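Local coordinates for oxidoreductase (Corynebacterium diphtheriae, PDB 3K1Y), which probably acts as an FMN-dependent oxidoreductase of the NADPH-dependent FMN reductase family, at residues A139-L144 / A149-T154; K97-G102 / S133-Y138. All coordinates share one frame; numbering follows the deposited sequence.

Followed from the N terminus, the chain first lays down the loop 97-102 between strand 88-94 and helix 102-110, runs through strand 120-127, and returns at 133-138, where interaction 2 sets the start of helix 135-146 against that loop. Interaction 1 opens only afterwards: residues 139-144 continue the same helix, and 149-154 carry the chain into strand 150-159. The two contacts therefore follow in series, neither nesting nor crossing, with a long closure succeeded by a tight one. Helix 135-146 serves both, its first turn meeting the loop and its later turns strand 150-159, an edge of the sheet within this chain, and Ala139 joins them by packing against Ser99.

Interaction 1: residues A139-L144 / A149-T154; sequences ALRPLL and AVVVPT
Ala149 and Leu144 bring the backbones closest, their CA atoms 5.3 Å apart, where helix 135-146 gives way to the chain that enters strand 150-159; Ala149 N donates to Leu144 O at 2.9 Å and closes the turn. Around this bond the apolar groups gather. Leu144 reaches Ala149 with one branch, CD1 lying 3.7 Å from Ala149 CB, while its CB meets Val151 CG2 at 3.4 Å, the two side chains crossing at about a right angle. Val151 divides its methyls between two neighbours. With CG1 anti to the backbone N (chi1 177°), CG2 is left beside that nitrogen and faces Leu144, whereas CG1 covers one face of the Arg141 guanidinium, displaced toward its rim.

Arg141 leaves the helix with CG anti to its own N (chi1 -170°), then bends at its second and third torsions so that the guanidinium passes obliquely across Val151 to the backbone beyond. There Arg141 NH2 bonds to Val152 O at 2.9 Å. The nitrogen stands well above the carbonyl plane of Val152, away from the lone-pair directions, although the acceptor itself deviates only modestly from the guanidinium plane. The same NH2 of Arg141 lies 2.6 Å from Val151 O. The other terminal nitrogen, NH1, makes a long, weak ion pair with Asp137 OD1, one turn earlier.

The contact joins the last two elements of a beta-alpha-beta unit, strand 120-127, helix 135-146 and strand 150-159, and Pro153 and Val150 continue it into packing against the second subunit. Chemically, a cationic group spans helix and strand inside a largely buried contact, where the Val152 carbonyl and, more weakly, the Asp137 carboxylate probably help offset the cost of enclosing its charge.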
ATOM      1  N   ALA A 139       5.682  -0.499   1.133  1.00 13.98           N
ATOM      2  CA  ALA A 139       6.621   0.236   0.291  1.00 12.85           C
ATOM      3  C   ALA A 139       7.870  -0.578  -0.063  1.00 12.50           C
ATOM      4  O   ALA A 139       8.170  -0.745  -1.245  1.00 11.83           O
ATOM      5  CB  ALA A 139       7.016   1.555   0.960  1.00 12.69           C
ATOM      6  N   LEU A 140       8.598  -1.089   0.933  1.00 20.63           N
ATOM      7  CA  LEU A 140       9.811  -1.870   0.644  1.00 19.39           C
ATOM      8  C   LEU A 140       9.554  -3.261   0.100  1.00 18.74           C
ATOM      9  O   LEU A 140      10.233  -3.716  -0.830  1.00 19.72           O
ATOM     10  CB  LEU A 140      10.702  -2.006   1.876  1.00 19.76           C
ATOM     11  CG  LEU A 140      11.516  -0.763   2.227  1.00 20.11           C
ATOM     12  CD1 LEU A 140      10.638   0.187   3.026  1.00 20.51           C
ATOM     13  CD2 LEU A 140      12.743  -1.168   3.027  1.00 17.80           C
ATOM     14  N   ARG A 141       8.583  -3.944   0.683  1.00 13.24           N
ATOM     15  CA  ARG A 141       8.254  -5.289   0.252  1.00 13.21           C
ATOM     16  C   ARG A 141       7.822  -5.270  -1.218  1.00 13.61           C
ATOM     17  O   ARG A 141       8.402  -5.955  -2.059  1.00 14.97           O
ATOM     18  CB  ARG A 141       7.153  -5.853   1.158  1.00 13.10           C
ATOM     19  CG  ARG A 141       6.876  -7.329   0.962  1.00 13.37           C
ATOM     20  CD  ARG A 141       6.576  -8.010   2.287  1.00 14.14           C
ATOM     21  NE  ARG A 141       7.311  -9.266   2.337  1.00 21.96           N
ATOM     22  CZ  ARG A 141       8.025  -9.685   3.371  1.00 20.66           C
ATOM     23  NH1 ARG A 141       8.109  -8.954   4.475  1.00 17.12           N
ATOM     24  NH2 ARG A 141       8.685 -10.829   3.277  1.00 25.51           N
ATOM     25  N   PRO A 142       6.813  -4.465  -1.555  1.00  7.92           N
ATOM     26  CA  PRO A 142       6.390  -4.438  -2.962  1.00  9.79           C
ATOM     27  C   PRO A 142       7.553  -4.144  -3.916  1.00 10.77           C
ATOM     28  O   PRO A 142       7.613  -4.693  -5.013  1.00 12.61           O
ATOM     29  CB  PRO A 142       5.337  -3.334  -2.990  1.00  9.26           C
ATOM     30  CG  PRO A 142       4.766  -3.379  -1.571  1.00  8.65           C
ATOM     31  CD  PRO A 142       6.022  -3.527  -0.741  1.00  6.86           C
ATOM     32  N   LEU A 143       8.475  -3.282  -3.486  1.00 14.11           N
ATOM     33  CA  LEU A 143       9.627  -2.920  -4.310  1.00 15.07           C
ATOM     34  C   LEU A 143      10.560  -4.106  -4.535  1.00 16.54           C
ATOM     35  O   LEU A 143      10.967  -4.372  -5.666  1.00 16.82           O
ATOM     36  CB  LEU A 143      10.411  -1.770  -3.667  1.00 13.86           C
ATOM     37  CG  LEU A 143      11.663  -1.328  -4.439  1.00 16.30           C
ATOM     38  CD1 LEU A 143      11.273  -0.818  -5.813  1.00 18.79           C
ATOM     39  CD2 LEU A 143      12.407  -0.237  -3.662  1.00 13.94           C
ATOM     40  N   LEU A 144      10.898  -4.812  -3.459  1.00 16.19           N
ATOM     41  CA  LEU A 144      11.786  -5.968  -3.554  1.00 16.90           C
ATOM     42  C   LEU A 144      11.110  -7.127  -4.272  1.00 18.15           C
ATOM     43  O   LEU A 144      11.764  -7.874  -5.007  1.00 18.64           O
ATOM     44  CB  LEU A 144      12.245  -6.414  -2.162  1.00 16.78           C
ATOM     45  CG  LEU A 144      13.522  -5.770  -1.605  1.00 17.41           C
ATOM     46  CD1 LEU A 144      14.717  -6.211  -2.437  1.00 16.83           C
ATOM     47  CD2 LEU A 144      13.399  -4.253  -1.608  1.00 15.88           C
ATOM     48  N   ALA A 149      12.959 -10.435  -5.701  1.00 18.59           N
ATOM     49  CA  ALA A 149      13.833 -10.800  -4.589  1.00 19.81           C
ATOM     50  C   ALA A 149      12.953 -11.616  -3.630  1.00 20.83           C
ATOM     51  O   ALA A 149      11.753 -11.354  -3.516  1.00 22.35           O
ATOM     52  CB  ALA A 149      14.333  -9.552  -3.885  1.00 18.24           C
ATOM     53  N   VAL A 150      13.509 -12.619  -2.960  1.00 19.65           N
ATOM     54  CA  VAL A 150      12.677 -13.364  -2.023  1.00 19.42           C
ATOM     55  C   VAL A 150      12.901 -12.698  -0.671  1.00 18.41           C
ATOM     56  O   VAL A 150      13.981 -12.788  -0.087  1.00 18.91           O
ATOM     57  CB  VAL A 150      13.013 -14.924  -2.001  1.00 21.45           C
ATOM     58  CG1 VAL A 150      13.939 -15.286  -3.151  1.00 20.08           C
ATOM     59  CG2 VAL A 150      13.586 -15.356  -0.664  1.00 21.04           C
ATOM     60  N   VAL A 151      11.875 -11.993  -0.197  1.00 18.40           N
ATOM     61  CA  VAL A 151      11.952 -11.278   1.078  1.00 16.22           C
ATOM     62  C   VAL A 151      11.507 -12.117   2.271  1.00 17.17           C
ATOM     63  O   VAL A 151      10.359 -12.579   2.324  1.00 16.31           O
ATOM     64  CB  VAL A 151      11.095  -9.992   1.040  1.00 15.53           C
ATOM     65  CG1 VAL A 151      11.116  -9.306   2.399  1.00 13.29           C
ATOM     66  CG2 VAL A 151      11.630  -9.051  -0.025  1.00 13.30           C
ATOM     67  N   VAL A 152      12.406 -12.304   3.236  1.00 15.22           N
ATOM     68  CA  VAL A 152      12.050 -13.099   4.401  1.00 15.12           C
ATOM     69  C   VAL A 152      10.891 -12.433   5.126  1.00 15.46           C
ATOM     70  O   VAL A 152      10.826 -11.201   5.228  1.00 14.31           O
ATOM     71  CB  VAL A 152      13.239 -13.303   5.360  1.00 15.74           C
ATOM     72  CG1 VAL A 152      14.417 -13.857   4.583  1.00 16.29           C
ATOM     73  CG2 VAL A 152      13.594 -12.012   6.079  1.00 11.73           C
ATOM     74  N   PRO A 153       9.947 -13.245   5.623  1.00 28.89           N
ATOM     75  CA  PRO A 153       8.750 -12.809   6.346  1.00 28.01           C
ATOM     76  C   PRO A 153       8.974 -11.765   7.432  1.00 27.37           C
ATOM     77  O   PRO A 153       8.139 -10.883   7.637  1.00 28.09           O
ATOM     78  CB  PRO A 153       8.210 -14.112   6.925  1.00 28.88           C
ATOM     79  CG  PRO A 153       8.597 -15.116   5.894  1.00 29.40           C
ATOM     80  CD  PRO A 153      10.027 -14.716   5.602  1.00 29.19           C
ATOM     81  N   THR A 154      10.095 -11.856   8.132  1.00 11.08           N
ATOM     82  CA  THR A 154      10.340 -10.922   9.216  1.00  9.05           C
ATOM     83  C   THR A 154      11.007  -9.622   8.810  1.00  7.56           C
ATOM     84  O   THR A 154      12.223  -9.576   8.583  1.00  7.40           O
ATOM     85  CB  THR A 154      11.185 -11.574  10.315  1.00  9.72           C
ATOM     86  OG1 THR A 154      10.586 -12.818  10.697  1.00 10.01           O
ATOM     87  CG2 THR A 154      11.274 -10.667  11.524  1.00  6.04           C
TER

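Interaction 2: residues K97-G102 / S133-Y138; sequences KASYTG and SLVLDY
Val135 points its side chain at Ser99, and a single methyl, CG2, makes nearly the whole contact in this flavodoxin-like fold, where a parallel sheet is flanked by helices. The loop 97-102 follows the central strand 88-94; in relatives of this family the corresponding loop lies beside the flavin. Val135 opens helix 135-146, and its CG1 sits between the backbone N and the carbonyl carbon (chi1 64°), which leaves CG2 anti to that nitrogen and aimed at the loop.

What CG2 meets is main chain rather than side chain. Val135 CG2 rests 3.5 Å from Ser99 CA, with the carbonyl oxygen of Ala98 more distant. The side chains of Ser99 and Tyr100 turn neither straight at the helix nor straight from it, and they lie against each other instead: Ser99 OG stands over one face of the Tyr100 ring, shifted toward its rim.

Neighbouring subunits crowd the same region. The hydroxyl of Tyr100 makes a weak hydrogen bond with Ser99 OG of the third subunit, and the ring of Tyr138 meets its counterpart in the fourth, the planes almost parallel. Within the chain, the interaction across the contact is plain van der Waals touch of one methyl on a bent backbone, and it extends past Ser99 to the next peptide, where Val135 CG2 lies 3.9 Å from Tyr100 N.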
ATOM      1  N   LYS A  97       8.952  11.469   4.685  1.00 14.56           N
ATOM      2  CA  LYS A  97       7.604  11.670   4.172  1.00 14.44           C
ATOM      3  C   LYS A  97       6.779  10.387   4.145  1.00 13.77           C
ATOM      4  O   LYS A  97       6.066  10.111   3.188  1.00 14.64           O
ATOM      5  CB  LYS A  97       7.648  12.317   2.785  1.00 15.28           C
ATOM      6  CG  LYS A  97       8.270  13.728   2.781  1.00 14.28           C
ATOM      7  CD  LYS A  97       7.672  14.598   3.886  1.00 14.35           C
ATOM      8  CE  LYS A  97       7.977  16.083   3.700  1.00 16.47           C
ATOM      9  NZ  LYS A  97       9.427  16.391   3.703  1.00 20.05           N
ATOM     10  N   ALA A  98       6.904   9.606   5.213  1.00 18.17           N
ATOM     11  CA  ALA A  98       6.145   8.369   5.414  1.00 17.80           C
ATOM     12  C   ALA A  98       6.447   7.186   4.502  1.00 17.69           C
ATOM     13  O   ALA A  98       5.586   6.335   4.265  1.00 18.08           O
ATOM     14  CB  ALA A  98       4.638   8.684   5.385  1.00 16.71           C
ATOM     15  N   SER A  99       7.668   7.115   3.998  1.00 21.09           N
ATOM     16  CA  SER A  99       8.047   6.003   3.141  1.00 21.05           C
ATOM     17  C   SER A  99       9.560   5.943   3.005  1.00 21.78           C
ATOM     18  O   SER A  99      10.279   6.658   3.706  1.00 21.65           O
ATOM     19  CB  SER A  99       7.388   6.143   1.768  1.00 20.94           C
ATOM     20  OG  SER A  99       7.691   5.028   0.952  1.00 21.27           O
ATOM     21  N   TYR A 100      10.054   5.084   2.122  1.00 20.84           N
ATOM     22  CA  TYR A 100      11.495   4.977   1.941  1.00 20.79           C
ATOM     23  C   TYR A 100      12.038   6.252   1.315  1.00 21.87           C
ATOM     24  O   TYR A 100      11.296   7.011   0.691  1.00 21.81           O
ATOM     25  CB  TYR A 100      11.853   3.753   1.097  1.00 20.21           C
ATOM     26  CG  TYR A 100      11.149   3.635  -0.230  1.00 18.70           C
ATOM     27  CD1 TYR A 100      11.222   4.655  -1.183  1.00 21.28           C
ATOM     28  CD2 TYR A 100      10.478   2.464  -0.571  1.00 17.05           C
ATOM     29  CE1 TYR A 100      10.647   4.504  -2.449  1.00 20.60           C
ATOM     30  CE2 TYR A 100       9.900   2.303  -1.825  1.00 15.48           C
ATOM     31  CZ  TYR A 100       9.991   3.322  -2.758  1.00 18.19           C
ATOM     32  OH  TYR A 100       9.445   3.141  -4.007  1.00 19.42           O
ATOM     33  N   THR A 101      13.328   6.492   1.496  1.00 18.89           N
ATOM     34  CA  THR A 101      13.965   7.702   0.981  1.00 19.69           C
ATOM     35  C   THR A 101      14.083   7.741  -0.539  1.00 19.01           C
ATOM     36  O   THR A 101      14.201   6.705  -1.193  1.00 18.70           O
ATOM     37  CB  THR A 101      15.376   7.871   1.582  1.00 20.07           C
ATOM     38  OG1 THR A 101      15.285   7.991   3.007  1.00 23.86           O
ATOM     39  CG2 THR A 101      16.025   9.105   1.042  1.00 20.15           C
ATOM     40  N   GLY A 102      14.051   8.946  -1.096  1.00 19.28           N
ATOM     41  CA  GLY A 102      14.187   9.083  -2.531  1.00 19.36           C
ATOM     42  C   GLY A 102      15.543   8.528  -2.934  1.00 19.63           C
ATOM     43  O   GLY A 102      15.666   7.865  -3.965  1.00 19.53           O
ATOM     44  N   SER A 133       5.579   1.870  10.946  1.00 20.21           N
ATOM     45  CA  SER A 133       6.170   0.555  10.750  1.00 21.97           C
ATOM     46  C   SER A 133       5.654  -0.175   9.510  1.00 21.92           C
ATOM     47  O   SER A 133       6.351  -1.033   8.968  1.00 24.37           O
ATOM     48  CB  SER A 133       5.978  -0.320  11.995  1.00 22.71           C
ATOM     49  OG  SER A 133       4.614  -0.618  12.210  1.00 27.02           O
ATOM     50  N   LEU A 134       4.455   0.159   9.040  1.00 18.91           N
ATOM     51  CA  LEU A 134       3.928  -0.519   7.848  1.00 18.51           C
ATOM     52  C   LEU A 134       4.604  -0.044   6.558  1.00 18.32           C
ATOM     53  O   LEU A 134       4.173  -0.391   5.455  1.00 18.56           O
ATOM     54  CB  LEU A 134       2.402  -0.350   7.733  1.00 17.82           C
ATOM     55  CG  LEU A 134       1.500  -0.971   8.815  1.00 18.19           C
ATOM     56  CD1 LEU A 134       0.046  -0.734   8.457  1.00 16.54           C
ATOM     57  CD2 LEU A 134       1.759  -2.455   8.941  1.00 19.63           C
ATOM     58  N   VAL A 135       5.656   0.755   6.690  1.00 20.88           N
ATOM     59  CA  VAL A 135       6.381   1.207   5.511  1.00 20.92           C
ATOM     60  C   VAL A 135       7.077  -0.018   4.925  1.00 21.13           C
ATOM     61  O   VAL A 135       7.432  -0.044   3.752  1.00 22.17           O
ATOM     62  CB  VAL A 135       7.451   2.265   5.849  1.00 21.17           C
ATOM     63  CG1 VAL A 135       8.523   1.660   6.750  1.00 21.54           C
ATOM     64  CG2 VAL A 135       8.069   2.786   4.571  1.00 23.26           C
ATOM     65  N   LEU A 136       7.272  -1.037   5.754  1.00 13.56           N
ATOM     66  CA  LEU A 136       7.904  -2.265   5.291  1.00 13.98           C
ATOM     67  C   LEU A 136       7.008  -3.033   4.321  1.00 13.96           C
ATOM     68  O   LEU A 136       7.388  -3.282   3.175  1.00 14.51           O
ATOM     69  CB  LEU A 136       8.255  -3.171   6.470  1.00 14.27           C
ATOM     70  CG  LEU A 136       9.381  -2.707   7.401  1.00 15.28           C
ATOM     71  CD1 LEU A 136       9.658  -3.786   8.446  1.00 15.46           C
ATOM     72  CD2 LEU A 136      10.640  -2.425   6.587  1.00 12.01           C
ATOM     73  N   ASP A 137       5.811  -3.392   4.776  1.00 21.53           N
ATOM     74  CA  ASP A 137       4.890  -4.171   3.951  1.00 22.47           C
ATOM     75  C   ASP A 137       4.153  -3.482   2.823  1.00 21.91           C
ATOM     76  O   ASP A 137       3.553  -4.155   1.988  1.00 22.23           O
ATOM     77  CB  ASP A 137       3.870  -4.883   4.832  1.00 23.26           C
ATOM     78  CG  ASP A 137       4.491  -5.994   5.629  1.00 25.92           C
ATOM     79  OD1 ASP A 137       5.471  -6.584   5.127  1.00 25.52           O
ATOM     80  OD2 ASP A 137       4.001  -6.283   6.744  1.00 31.76           O
ATOM     81  N   TYR A 138       4.202  -2.155   2.781  1.00 18.05           N
ATOM     82  CA  TYR A 138       3.506  -1.416   1.738  1.00 18.02           C
ATOM     83  C   TYR A 138       4.396  -0.618   0.799  1.00 17.97           C
ATOM     84  O   TYR A 138       3.917  -0.110  -0.215  1.00 18.61           O
ATOM     85  CB  TYR A 138       2.467  -0.496   2.380  1.00 18.07           C
ATOM     86  CG  TYR A 138       1.303  -1.254   2.958  1.00 18.56           C
ATOM     87  CD1 TYR A 138       0.417  -1.931   2.130  1.00 17.79           C
ATOM     88  CD2 TYR A 138       1.114  -1.338   4.331  1.00 20.67           C
ATOM     89  CE1 TYR A 138      -0.626  -2.682   2.653  1.00 21.25           C
ATOM     90  CE2 TYR A 138       0.067  -2.089   4.868  1.00 22.23           C
ATOM     91  CZ  TYR A 138      -0.792  -2.759   4.020  1.00 22.26           C
ATOM     92  OH  TYR A 138      -1.802  -3.533   4.535  1.00 25.60           O
TER